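Local coordinates for homospermidine synthase (Legionella pneumophila subsp. pneumophila str. Philadelphia 1, PDB 2PH5), which binds NAD and probably makes the polyamine homospermidine, as expected of a homospermidine synthase, at residues K13-I18 against E83-I88; L87-I92 against A108-A113; S95-I100 against E139-L144; K150-T155 against E413-P418. One frame throughout, in Å; residues are numbered along the deposited sequence.

Contact 1. Residues K13-I18 against E83-I88; sequences KNRFVI and ENDFLI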
# COMPACT_ATOMS: atom_id res chain seq x y z
N LYS A 13 19.60 44.20 -7.78
CA LYS A 13 19.85 45.31 -6.86
C LYS A 13 18.78 45.47 -5.78
O LYS A 13 18.89 46.35 -4.93
CB LYS A 13 20.00 46.61 -7.65
CG LYS A 13 21.45 46.97 -7.99
CD LYS A 13 22.26 47.28 -6.72
CE LYS A 13 23.69 47.70 -7.03
NZ LYS A 13 24.50 48.00 -5.81
N ASN A 14 17.75 44.63 -5.82
CA ASN A 14 16.69 44.72 -4.83
C ASN A 14 16.76 43.63 -3.77
O ASN A 14 17.83 43.08 -3.51
CB ASN A 14 15.33 44.70 -5.53
CG ASN A 14 15.01 46.03 -6.16
OD1 ASN A 14 15.72 46.49 -7.06
ND2 ASN A 14 13.95 46.68 -5.69
N ARG A 15 15.63 43.33 -3.15
CA ARG A 15 15.65 42.31 -2.12
C ARG A 15 14.58 41.27 -2.32
O ARG A 15 13.55 41.54 -2.94
CB ARG A 15 15.51 42.96 -0.74
CG ARG A 15 14.23 43.71 -0.53
CD ARG A 15 14.48 45.19 -0.23
NE ARG A 15 13.77 45.63 0.97
CZ ARG A 15 13.53 46.90 1.28
NH1 ARG A 15 13.94 47.87 0.48
NH2 ARG A 15 12.89 47.20 2.41
N PHE A 16 14.83 40.08 -1.81
CA PHE A 16 13.88 38.98 -1.91
C PHE A 16 13.22 38.75 -0.56
O PHE A 16 13.90 38.44 0.41
CB PHE A 16 14.59 37.69 -2.33
CG PHE A 16 14.88 37.60 -3.81
CD1 PHE A 16 16.18 37.49 -4.28
CD2 PHE A 16 13.84 37.60 -4.73
CE1 PHE A 16 16.45 37.37 -5.64
CE2 PHE A 16 14.09 37.49 -6.09
CZ PHE A 16 15.40 37.37 -6.55
N VAL A 17 11.91 38.92 -0.49
CA VAL A 17 11.20 38.67 0.75
C VAL A 17 10.49 37.33 0.60
O VAL A 17 9.55 37.20 -0.18
CB VAL A 17 10.11 39.75 1.07
CG1 VAL A 17 9.34 39.34 2.33
CG2 VAL A 17 10.75 41.12 1.27
N ILE A 18 10.94 36.32 1.33
CA ILE A 18 10.26 35.04 1.22
C ILE A 18 9.51 34.73 2.50
O ILE A 18 10.09 34.67 3.58
CB ILE A 18 11.27 33.90 0.85
CG1 ILE A 18 10.74 32.57 1.38
CG2 ILE A 18 12.68 34.26 1.29
CD1 ILE A 18 11.71 31.43 1.23
N GLU A 83 9.39 49.34 -3.92
CA GLU A 83 9.14 49.18 -5.34
C GLU A 83 10.21 48.32 -6.01
O GLU A 83 11.41 48.53 -5.81
CB GLU A 83 9.05 50.56 -6.01
CG GLU A 83 8.88 50.50 -7.52
CD GLU A 83 8.02 51.63 -8.07
OE1 GLU A 83 6.80 51.67 -7.73
OE2 GLU A 83 8.55 52.47 -8.83
N ASN A 84 9.77 47.34 -6.79
CA ASN A 84 10.67 46.42 -7.51
C ASN A 84 11.20 45.24 -6.69
O ASN A 84 11.99 44.44 -7.20
CB ASN A 84 11.85 47.18 -8.12
CG ASN A 84 11.40 48.19 -9.13
OD1 ASN A 84 10.67 47.85 -10.08
ND2 ASN A 84 11.81 49.45 -8.94
N ASP A 85 10.79 45.15 -5.44
CA ASP A 85 11.22 44.03 -4.62
C ASP A 85 10.44 42.81 -5.07
O ASP A 85 9.52 42.93 -5.88
CB ASP A 85 10.98 44.31 -3.13
CG ASP A 85 12.01 45.25 -2.54
OD1 ASP A 85 13.11 45.37 -3.13
OD2 ASP A 85 11.73 45.86 -1.49
N PHE A 86 10.79 41.64 -4.56
CA PHE A 86 10.12 40.42 -4.97
C PHE A 86 9.68 39.59 -3.77
O PHE A 86 10.50 39.15 -2.96
CB PHE A 86 11.06 39.61 -5.86
CG PHE A 86 10.37 38.64 -6.79
CD1 PHE A 86 10.90 38.39 -8.05
CD2 PHE A 86 9.22 37.96 -6.40
CE1 PHE A 86 10.30 37.48 -8.92
CE2 PHE A 86 8.60 37.05 -7.26
CZ PHE A 86 9.14 36.80 -8.52
N LEU A 87 8.37 39.37 -3.65
CA LEU A 87 7.85 38.56 -2.55
C LEU A 87 7.67 37.12 -3.02
O LEU A 87 6.76 36.83 -3.79
CB LEU A 87 6.50 39.12 -2.06
CG LEU A 87 5.74 38.30 -1.01
CD1 LEU A 87 6.59 38.12 0.23
CD2 LEU A 87 4.44 39.01 -0.64
N ILE A 88 8.54 36.22 -2.57
CA ILE A 88 8.41 34.82 -2.95
C ILE A 88 7.47 34.20 -1.91
O ILE A 88 7.82 34.10 -0.74
CB ILE A 88 9.78 34.10 -2.94
CG1 ILE A 88 10.73 34.79 -3.91
CG2 ILE A 88 9.62 32.65 -3.39
CD1 ILE A 88 12.14 34.25 -3.86
O HOH W 1 14.10 48.12 -2.61
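Phe-16 to Ile-18 run parallel to Phe-86 to Ile-88 as neighbouring strands, their axes 26° apart, joined in ladder fashion by Phe-86 N to Arg-15 O, Val-17 N to Phe-86 O (2.9 Å) and Ile-88 N to Val-17 O. Side chains alternate. Phe-16 and Ile-18 lie on the same face as Phe-86 and Ile-88, where Ile-404 of helix 391-408 packs on Phe-16, Phe-86 and Ile-88; there Phe-16 CD2 rests 3.6 Å from Phe-86 CB, the two rings meeting obliquely with planes at 44°. On the other face beta-branched Val-17 fits the extended strand, and Leu-87, with CG anti to its backbone N (chi1 173°), brings CD1 to 3.7 Å from Val-17 CG1.

Before the strands begin, Asp-85 organises the entrance. Asn-14 ND2 (3.0 Å) and Arg-15 N (3.2 Å) donate to Asp-85 OD1 from opposite faces of the carboxylate, and a water adds a third hydrogen bond. Arg-15 folds over it, its chain bent at chi2 and chi3, so that Asp-85 OD2 sits above one face of the guanidinium, 3.2 Å from Arg-15 NE; no guanidinium N-H points at this oxygen, and its pull on Arg-15 is one of charge alone. Asp-85 OD2 also accepts from Glu-82 N.

A buried carboxylate surrounded by N-H groups and an arginine is probably held ionised, tying together the loops ahead of both strands.

Contact 2. Residues L87-I92 against A108-A113; sequences LIDVSI and ALYINA. With NAD (nicotinamide-adenine-dinucleotide), chain C.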
# COMPACT_ATOMS: atom_id res chain seq x y z
N LEU A 87 8.37 39.37 -3.65
CA LEU A 87 7.85 38.56 -2.55
C LEU A 87 7.67 37.12 -3.02
O LEU A 87 6.76 36.83 -3.79
CB LEU A 87 6.50 39.12 -2.06
CG LEU A 87 5.74 38.30 -1.01
CD1 LEU A 87 6.59 38.12 0.23
CD2 LEU A 87 4.44 39.01 -0.64
N ILE A 88 8.54 36.22 -2.57
CA ILE A 88 8.41 34.82 -2.95
C ILE A 88 7.47 34.20 -1.91
O ILE A 88 7.82 34.10 -0.74
CB ILE A 88 9.78 34.10 -2.94
CG1 ILE A 88 10.73 34.79 -3.91
CG2 ILE A 88 9.62 32.65 -3.39
CD1 ILE A 88 12.14 34.25 -3.86
N ASP A 89 6.28 33.82 -2.35
CA ASP A 89 5.27 33.24 -1.46
C ASP A 89 5.34 31.72 -1.46
O ASP A 89 4.94 31.07 -2.43
CB ASP A 89 3.87 33.71 -1.91
CG ASP A 89 2.75 33.23 -0.98
OD1 ASP A 89 1.58 33.63 -1.23
OD2 ASP A 89 3.01 32.47 -0.02
N VAL A 90 5.85 31.16 -0.37
CA VAL A 90 5.95 29.71 -0.25
C VAL A 90 5.40 29.30 1.13
O VAL A 90 5.94 28.42 1.80
CB VAL A 90 7.41 29.22 -0.41
CG1 VAL A 90 7.90 29.49 -1.82
CG2 VAL A 90 8.31 29.91 0.60
N SER A 91 4.31 29.97 1.52
CA SER A 91 3.65 29.74 2.81
C SER A 91 2.36 28.95 2.64
O SER A 91 2.04 28.49 1.55
CB SER A 91 3.29 31.07 3.48
OG SER A 91 2.35 31.79 2.69
N ILE A 92 1.64 28.80 3.75
CA ILE A 92 0.36 28.12 3.74
C ILE A 92 -0.57 28.92 4.65
O ILE A 92 -0.11 29.67 5.53
CB ILE A 92 0.50 26.66 4.21
CG1 ILE A 92 -0.56 25.82 3.52
CG2 ILE A 92 0.40 26.56 5.74
CD1 ILE A 92 -0.29 25.65 2.04
N ALA A 108 5.81 45.79 -5.90
CA ALA A 108 6.72 44.65 -5.81
C ALA A 108 6.25 43.41 -6.59
O ALA A 108 5.05 43.21 -6.78
CB ALA A 108 6.96 44.29 -4.35
N LEU A 109 7.20 42.60 -7.04
CA LEU A 109 6.90 41.38 -7.79
C LEU A 109 6.35 40.31 -6.84
O LEU A 109 6.49 40.41 -5.62
CB LEU A 109 8.18 40.84 -8.45
CG LEU A 109 8.46 41.21 -9.91
CD1 LEU A 109 7.64 42.44 -10.34
CD2 LEU A 109 9.95 41.44 -10.07
N TYR A 110 5.75 39.28 -7.40
CA TYR A 110 5.20 38.23 -6.55
C TYR A 110 5.11 36.94 -7.32
O TYR A 110 4.92 36.96 -8.54
CB TYR A 110 3.81 38.65 -6.05
CG TYR A 110 3.03 37.55 -5.37
CD1 TYR A 110 2.47 36.50 -6.10
CD2 TYR A 110 2.84 37.56 -3.99
CE1 TYR A 110 1.72 35.50 -5.48
CE2 TYR A 110 2.09 36.56 -3.36
CZ TYR A 110 1.54 35.54 -4.12
OH TYR A 110 0.76 34.57 -3.52
N ILE A 111 5.26 35.82 -6.61
CA ILE A 111 5.16 34.48 -7.18
C ILE A 111 4.70 33.51 -6.08
O ILE A 111 4.89 33.79 -4.90
CB ILE A 111 6.52 33.97 -7.72
CG1 ILE A 111 6.34 32.62 -8.41
CG2 ILE A 111 7.50 33.75 -6.57
CD1 ILE A 111 7.55 32.16 -9.17
N ASN A 112 4.08 32.41 -6.47
CA ASN A 112 3.68 31.39 -5.51
C ASN A 112 3.62 30.06 -6.23
O ASN A 112 3.61 30.00 -7.46
CB ASN A 112 2.32 31.71 -4.84
CG ASN A 112 1.10 31.43 -5.73
OD1 ASN A 112 -0.04 31.64 -5.32
ND2 ASN A 112 1.34 30.95 -6.95
N ALA A 113 3.62 28.99 -5.45
CA ALA A 113 3.56 27.65 -6.01
C ALA A 113 2.13 27.12 -5.87
O ALA A 113 1.83 26.00 -6.29
CB ALA A 113 4.56 26.74 -5.31
PA NAD C . 5.22 23.66 4.66
O1A NAD C . 4.00 23.41 5.50
O2A NAD C . 6.36 22.71 4.79
O5B NAD C . 5.80 25.16 4.91
C5B NAD C . 4.91 26.28 4.91
C4B NAD C . 5.55 27.39 5.76
O4B NAD C . 4.63 28.46 5.76
C3B NAD C . 5.81 27.01 7.22
O3B NAD C . 7.18 27.25 7.56
C2B NAD C . 4.88 27.89 8.01
O2B NAD C . 5.34 28.28 9.28
C1B NAD C . 4.60 29.05 7.04
N9A NAD C . 3.29 29.70 7.19
C8A NAD C . 2.12 29.05 7.62
N7A NAD C . 1.36 29.85 8.39
C5A NAD C . 2.02 31.02 8.48
C6A NAD C . 1.70 32.21 9.14
N6A NAD C . 0.58 32.40 9.83
N1A NAD C . 2.61 33.25 9.04
C2A NAD C . 3.79 33.14 8.33
N3A NAD C . 4.13 31.98 7.67
C4A NAD C . 3.22 30.96 7.77
O3 NAD C . 4.71 23.61 3.17
PN NAD C . 5.42 23.86 1.75
O1N NAD C . 5.06 22.73 0.87
O2N NAD C . 6.87 24.15 2.01
O5D NAD C . 4.56 25.16 1.44
C5D NAD C . 4.63 25.94 0.28
C4D NAD C . 3.47 25.48 -0.58
O4D NAD C . 3.96 25.13 -1.85
C3D NAD C . 1.99 25.18 -0.55
O3D NAD C . 1.22 26.35 -0.77
C2D NAD C . 1.85 24.16 -1.67
O2D NAD C . 0.56 24.07 -2.19
C1D NAD C . 2.92 24.60 -2.66
N1N NAD C . 3.58 23.53 -3.45
C2N NAD C . 3.53 23.54 -4.82
C3N NAD C . 4.19 22.51 -5.52
C7N NAD C . 4.20 22.45 -7.01
O7N NAD C . 4.89 21.42 -7.59
N7N NAD C . 3.59 23.35 -7.76
C4N NAD C . 4.91 21.49 -4.82
C5N NAD C . 4.94 21.51 -3.41
C6N NAD C . 4.29 22.52 -2.72
O HOH W 2 3.32 29.01 -2.65
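The Tyr-110 ring has Leu-87 CD2 at its edge, near the ring plane and 4.0 Å from Tyr-110 CD2, the two side chains lying alongside and pointing the same way. Leu-99 and Ile-100 of helix 96-106 also touch this tyrosine. Farther along, the carboxylate of Asp-89 is turned 76° to the ring and accepts a hydrogen bond from the phenol: Tyr-110 OH lies 2.6 Å from Asp-89 OD1, on the anti side and close to the carboxylate plane. With CG anti to the backbone N (chi1 -176°), Asp-89 presents its second oxygen to Ser-91, whose OG donates to Asp-89 OD2 at 2.9 Å on the syn side while Ser-91 N donates nearly along the C-O axis, forming an Asx turn. Aspartate suits this place because its short arm can brace the tyrosine and the turn together. On the reverse face of the sheet Ile-88 CG2 meets Ile-111 CG2, under helix 391-408.

The backbones run parallel: Leu-87 N bonds to Leu-109 O and Asp-89 N to Ile-111 O, 2.9 Å each. Where the strands part, a water bridges Asp-89 O to Ala-113 N.

Beyond the turn the chain meets NAD. Ser-91 uses its carbonyl, Ser-91 O accepting from the ribose hydroxyl O3D of NAD at 3.3 Å, and Ala-113 its methyl, with CB 3.4 Å from C2N of the nicotinamide ring. Strand 86-89, helix 96-106 and strand 109-112 form a beta-alpha-beta unit, and dinucleotide binding at the C-terminal ends of such parallel strands is the hallmark of the Rossmann fold.

Contact 3. Residues S95-I100 against E139-L144; sequences SSLALI and EEVLRL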
# COMPACT_ATOMS: atom_id res chain seq x y z
N SER A 95 -3.71 34.35 2.64
CA SER A 95 -4.40 34.78 1.43
C SER A 95 -3.51 35.27 0.27
O SER A 95 -2.97 36.37 0.33
CB SER A 95 -5.42 35.86 1.79
OG SER A 95 -5.94 36.51 0.65
N SER A 96 -3.37 34.46 -0.77
CA SER A 96 -2.58 34.84 -1.94
C SER A 96 -3.17 36.12 -2.53
O SER A 96 -2.44 37.02 -2.92
CB SER A 96 -2.63 33.74 -3.00
OG SER A 96 -2.27 32.48 -2.48
N LEU A 97 -4.49 36.18 -2.57
CA LEU A 97 -5.20 37.34 -3.10
C LEU A 97 -4.79 38.59 -2.35
O LEU A 97 -4.47 39.62 -2.95
CB LEU A 97 -6.70 37.14 -2.96
CG LEU A 97 -7.64 38.20 -3.54
CD1 LEU A 97 -7.46 38.31 -5.06
CD2 LEU A 97 -9.07 37.79 -3.21
N ALA A 98 -4.80 38.49 -1.03
CA ALA A 98 -4.43 39.62 -0.18
C ALA A 98 -2.98 40.01 -0.41
O ALA A 98 -2.66 41.20 -0.53
CB ALA A 98 -4.68 39.27 1.28
N LEU A 99 -2.09 39.02 -0.48
CA LEU A 99 -0.67 39.28 -0.71
C LEU A 99 -0.43 39.89 -2.10
O LEU A 99 0.38 40.82 -2.25
CB LEU A 99 0.12 37.97 -0.58
CG LEU A 99 0.85 37.54 0.71
CD1 LEU A 99 0.40 38.30 1.94
CD2 LEU A 99 0.64 36.06 0.86
N ILE A 100 -1.13 39.38 -3.10
CA ILE A 100 -1.02 39.86 -4.47
C ILE A 100 -1.35 41.36 -4.56
O ILE A 100 -0.55 42.15 -5.06
CB ILE A 100 -1.94 39.04 -5.40
CG1 ILE A 100 -1.32 37.64 -5.58
CG2 ILE A 100 -2.18 39.76 -6.73
CD1 ILE A 100 -2.17 36.64 -6.39
N GLU A 139 -10.81 31.62 -9.22
CA GLU A 139 -11.61 32.65 -9.86
C GLU A 139 -11.57 33.95 -9.08
O GLU A 139 -11.56 35.03 -9.67
CB GLU A 139 -13.06 32.19 -10.02
CG GLU A 139 -13.35 31.62 -11.40
CD GLU A 139 -14.57 32.25 -12.05
OE1 GLU A 139 -15.70 31.97 -11.59
OE2 GLU A 139 -14.39 33.03 -13.01
N GLU A 140 -11.53 33.85 -7.75
CA GLU A 140 -11.49 35.02 -6.90
C GLU A 140 -10.27 35.87 -7.22
O GLU A 140 -10.35 37.10 -7.28
CB GLU A 140 -11.44 34.61 -5.43
CG GLU A 140 -11.66 35.73 -4.42
CD GLU A 140 -11.47 35.27 -2.99
OE1 GLU A 140 -11.92 35.97 -2.05
OE2 GLU A 140 -10.86 34.19 -2.79
N VAL A 141 -9.14 35.22 -7.44
CA VAL A 141 -7.91 35.94 -7.73
C VAL A 141 -7.75 36.22 -9.22
O VAL A 141 -7.09 37.18 -9.62
CB VAL A 141 -6.68 35.16 -7.22
CG1 VAL A 141 -6.64 33.78 -7.84
CG2 VAL A 141 -5.42 35.93 -7.53
N LEU A 142 -8.36 35.37 -10.03
CA LEU A 142 -8.27 35.53 -11.48
C LEU A 142 -9.16 36.69 -11.92
O LEU A 142 -8.89 37.34 -12.93
CB LEU A 142 -8.69 34.23 -12.16
CG LEU A 142 -8.13 33.94 -13.55
CD1 LEU A 142 -6.60 33.89 -13.49
CD2 LEU A 142 -8.69 32.63 -14.06
N ARG A 143 -10.21 36.96 -11.16
CA ARG A 143 -11.12 38.05 -11.49
C ARG A 143 -10.48 39.39 -11.12
O ARG A 143 -11.17 40.35 -10.79
CB ARG A 143 -12.46 37.88 -10.75
CG ARG A 143 -12.38 38.11 -9.25
CD ARG A 143 -13.72 37.90 -8.56
NE ARG A 143 -14.20 36.53 -8.66
CZ ARG A 143 -15.23 36.03 -7.98
NH1 ARG A 143 -15.90 36.81 -7.13
NH2 ARG A 143 -15.60 34.77 -8.15
N LEU A 144 -9.15 39.44 -11.18
CA LEU A 144 -8.41 40.65 -10.88
C LEU A 144 -7.37 40.89 -11.95
O LEU A 144 -6.43 41.67 -11.77
CB LEU A 144 -7.72 40.53 -9.52
CG LEU A 144 -8.14 41.55 -8.46
CD1 LEU A 144 -9.56 41.26 -7.98
CD2 LEU A 144 -7.18 41.47 -7.31
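Leu-97 and Val-141 form the close part of this helix-to-helix contact, their CA atoms 5.5 Å apart. Leu-97 extends from its helix with CG anti to the backbone N (chi1 -176°) and splits its two methyls between different partners. Leu-97 CD1 lies 3.6 Å from Val-141 CA, against the backbone of helix 134-142, and 3.9 Å from Leu-144 CD2. Deeper in, Ile-100 CD1 meets Val-141 CG2 at 3.5 Å, the side chains crossing at about a right angle; branched valine and isoleucine give this buried corner compact apolar surfaces.

The outer part is partly exposed and ends in a charged group, though the touch is just as close. Leu-97 CD2 meets the stalk of Glu-140 (3.5 Å from Glu-140 CG), whose extended chain carries its carboxylate past the leucine to a salt bridge with Arg-132. Glutamate serves both needs here, an aliphatic stalk for the leucine and a charged end for the arginine.

Ser-95 caps helix 96-106, its OG accepting from Ala-98 N at 2.8 Å. Ile-415, on the edge strand 415-416 of the parallel sheet, is touched by Ile-100, Val-141 and Leu-144, while Ile-100 also leans on Tyr-110 of strand 109-112, so both helices lie on the face that carries Tyr-110 and Ile-415.

Contact 4. Residues K150-T155 against E413-P418; sequences KTALIT and EGIVEP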
# COMPACT_ATOMS: atom_id res chain seq x y z
N LYS A 150 1.69 45.28 -11.65
CA LYS A 150 2.86 44.45 -11.34
C LYS A 150 2.60 42.96 -11.56
O LYS A 150 1.51 42.46 -11.28
CB LYS A 150 3.31 44.73 -9.91
CG LYS A 150 4.16 45.98 -9.79
CD LYS A 150 5.45 45.77 -10.56
CE LYS A 150 6.29 47.01 -10.60
NZ LYS A 150 7.52 46.71 -11.38
N THR A 151 3.61 42.26 -12.06
CA THR A 151 3.50 40.83 -12.35
C THR A 151 3.37 39.95 -11.10
O THR A 151 4.08 40.13 -10.11
CB THR A 151 4.70 40.34 -13.18
OG1 THR A 151 4.73 41.04 -14.42
CG2 THR A 151 4.59 38.85 -13.46
N ALA A 152 2.44 39.01 -11.18
CA ALA A 152 2.21 38.08 -10.09
C ALA A 152 1.99 36.71 -10.72
O ALA A 152 0.89 36.40 -11.19
CB ALA A 152 0.97 38.50 -9.30
N LEU A 153 3.06 35.91 -10.75
CA LEU A 153 3.03 34.57 -11.32
C LEU A 153 2.45 33.61 -10.29
O LEU A 153 3.02 33.43 -9.22
CB LEU A 153 4.45 34.13 -11.70
CG LEU A 153 4.60 32.87 -12.57
CD1 LEU A 153 3.91 33.11 -13.91
CD2 LEU A 153 6.07 32.55 -12.78
N ILE A 154 1.33 32.99 -10.62
CA ILE A 154 0.69 32.08 -9.68
C ILE A 154 0.80 30.60 -10.03
O ILE A 154 1.03 30.24 -11.18
CB ILE A 154 -0.81 32.44 -9.51
CG1 ILE A 154 -1.51 32.38 -10.87
CG2 ILE A 154 -0.93 33.82 -8.89
CD1 ILE A 154 -3.01 32.68 -10.81
N THR A 155 0.64 29.76 -9.01
CA THR A 155 0.71 28.31 -9.15
C THR A 155 1.82 27.88 -10.09
O THR A 155 1.59 27.10 -11.01
CB THR A 155 -0.62 27.73 -9.67
OG1 THR A 155 -0.96 28.36 -10.91
CG2 THR A 155 -1.75 27.97 -8.66
N GLU A 413 3.16 42.57 -15.87
CA GLU A 413 2.30 41.70 -16.66
C GLU A 413 1.01 41.37 -15.93
O GLU A 413 0.12 40.70 -16.47
CB GLU A 413 3.05 40.42 -17.00
CG GLU A 413 4.35 40.65 -17.76
CD GLU A 413 4.15 41.30 -19.12
OE1 GLU A 413 3.44 40.72 -19.96
OE2 GLU A 413 4.70 42.40 -19.34
N GLY A 414 0.90 41.87 -14.70
CA GLY A 414 -0.29 41.61 -13.91
C GLY A 414 -0.33 40.17 -13.44
O GLY A 414 0.69 39.48 -13.44
N ILE A 415 -1.50 39.73 -13.02
CA ILE A 415 -1.65 38.37 -12.56
C ILE A 415 -1.54 37.42 -13.75
O ILE A 415 -2.32 37.51 -14.69
CB ILE A 415 -3.00 38.18 -11.86
CG1 ILE A 415 -2.99 38.91 -10.51
CG2 ILE A 415 -3.28 36.72 -11.65
CD1 ILE A 415 -4.18 38.56 -9.61
N VAL A 416 -0.56 36.52 -13.72
CA VAL A 416 -0.40 35.58 -14.82
C VAL A 416 -0.29 34.13 -14.37
O VAL A 416 0.20 33.85 -13.27
CB VAL A 416 0.85 35.94 -15.68
CG1 VAL A 416 0.70 37.35 -16.25
CG2 VAL A 416 2.11 35.85 -14.85
N GLU A 417 -0.77 33.21 -15.20
CA GLU A 417 -0.70 31.78 -14.89
C GLU A 417 0.36 31.14 -15.77
O GLU A 417 0.66 31.64 -16.85
CB GLU A 417 -2.05 31.12 -15.12
CG GLU A 417 -3.09 31.58 -14.14
CD GLU A 417 -4.40 30.85 -14.28
OE1 GLU A 417 -5.01 30.92 -15.38
OE2 GLU A 417 -4.82 30.19 -13.30
N PRO A 418 0.94 30.02 -15.32
CA PRO A 418 1.98 29.37 -16.12
C PRO A 418 1.62 29.13 -17.59
O PRO A 418 2.51 29.13 -18.44
CB PRO A 418 2.26 28.08 -15.34
CG PRO A 418 0.99 27.84 -14.58
CD PRO A 418 0.60 29.21 -14.14
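Leu-153 CD1 and Val-416 CG2 meet at 3.4 Å on one face of a short parallel pairing, while Ala-152 and Ile-415 share the other. The alanine's methyl lies beside the larger isoleucine, 4.2 Å from Ile-415 CG1. Ile-154, with CG1 between its backbone N and carbonyl carbon (chi1 58°), swings toward the partner strand and lays CD1 against the aliphatic part of Glu-417, 3.5 Å from Glu-417 CG. Pro-418, which has no N-H to offer, packs its CD against Ile-154 O.

Three backbone bonds set this register: Ala-152 N to Gly-414 O and Val-416 N to Ala-152 O, then Ile-154 N to Val-416 O at 3.0 Å. Gly-414, just before the strand, has a positive phi (72°), readily adopted by glycine, and its CA approaches Lys-150 O. Beside it Thr-151 OG1 accepts a weak bond from Glu-413 N and also bonds to His-410 O, so one hydroxyl ties the loops leading into the two strands.

Farther out, Arg-138 of helix 134-142 forms a salt bridge with Glu-417, and Glu-420 accepts from Glu-417 N. Tyr-110 and Asn-112 bond to Leu-153 on its other side. Strand 415-416, far along the sequence, thus becomes one edge strand, within this chain, of the Rossmann-type parallel sheet, a late return of the chain to the NAD-binding fold.

How the contacts relate
Contacts 1, 2 and 4 are pairings within one parallel sheet, in the order 16-19, 86-89, 109-112, 152-153, 415-416. Contacts 1 and 2 share Leu-87 and Ile-88, with centres about 10 Å apart; contact 4 lies at a similar spacing from contact 2, the joint of 109-112 with 152-153 connecting them through Tyr-110 O and Leu-153 N (3.1 Å). Contact 3 packs its helices on the sheet: Leu-99 CD2 approaches Asp-89 OD1 of contact 2 to 3.3 Å, and Ile-100 meets Ile-415 of contact 4. NAD touches contact 2 directly. The side chain of Thr-155 is about 6 Å from the bound NAD. That of Ile-18 is about 9 Å from NAD, and that of Ile-100 about 12 Å.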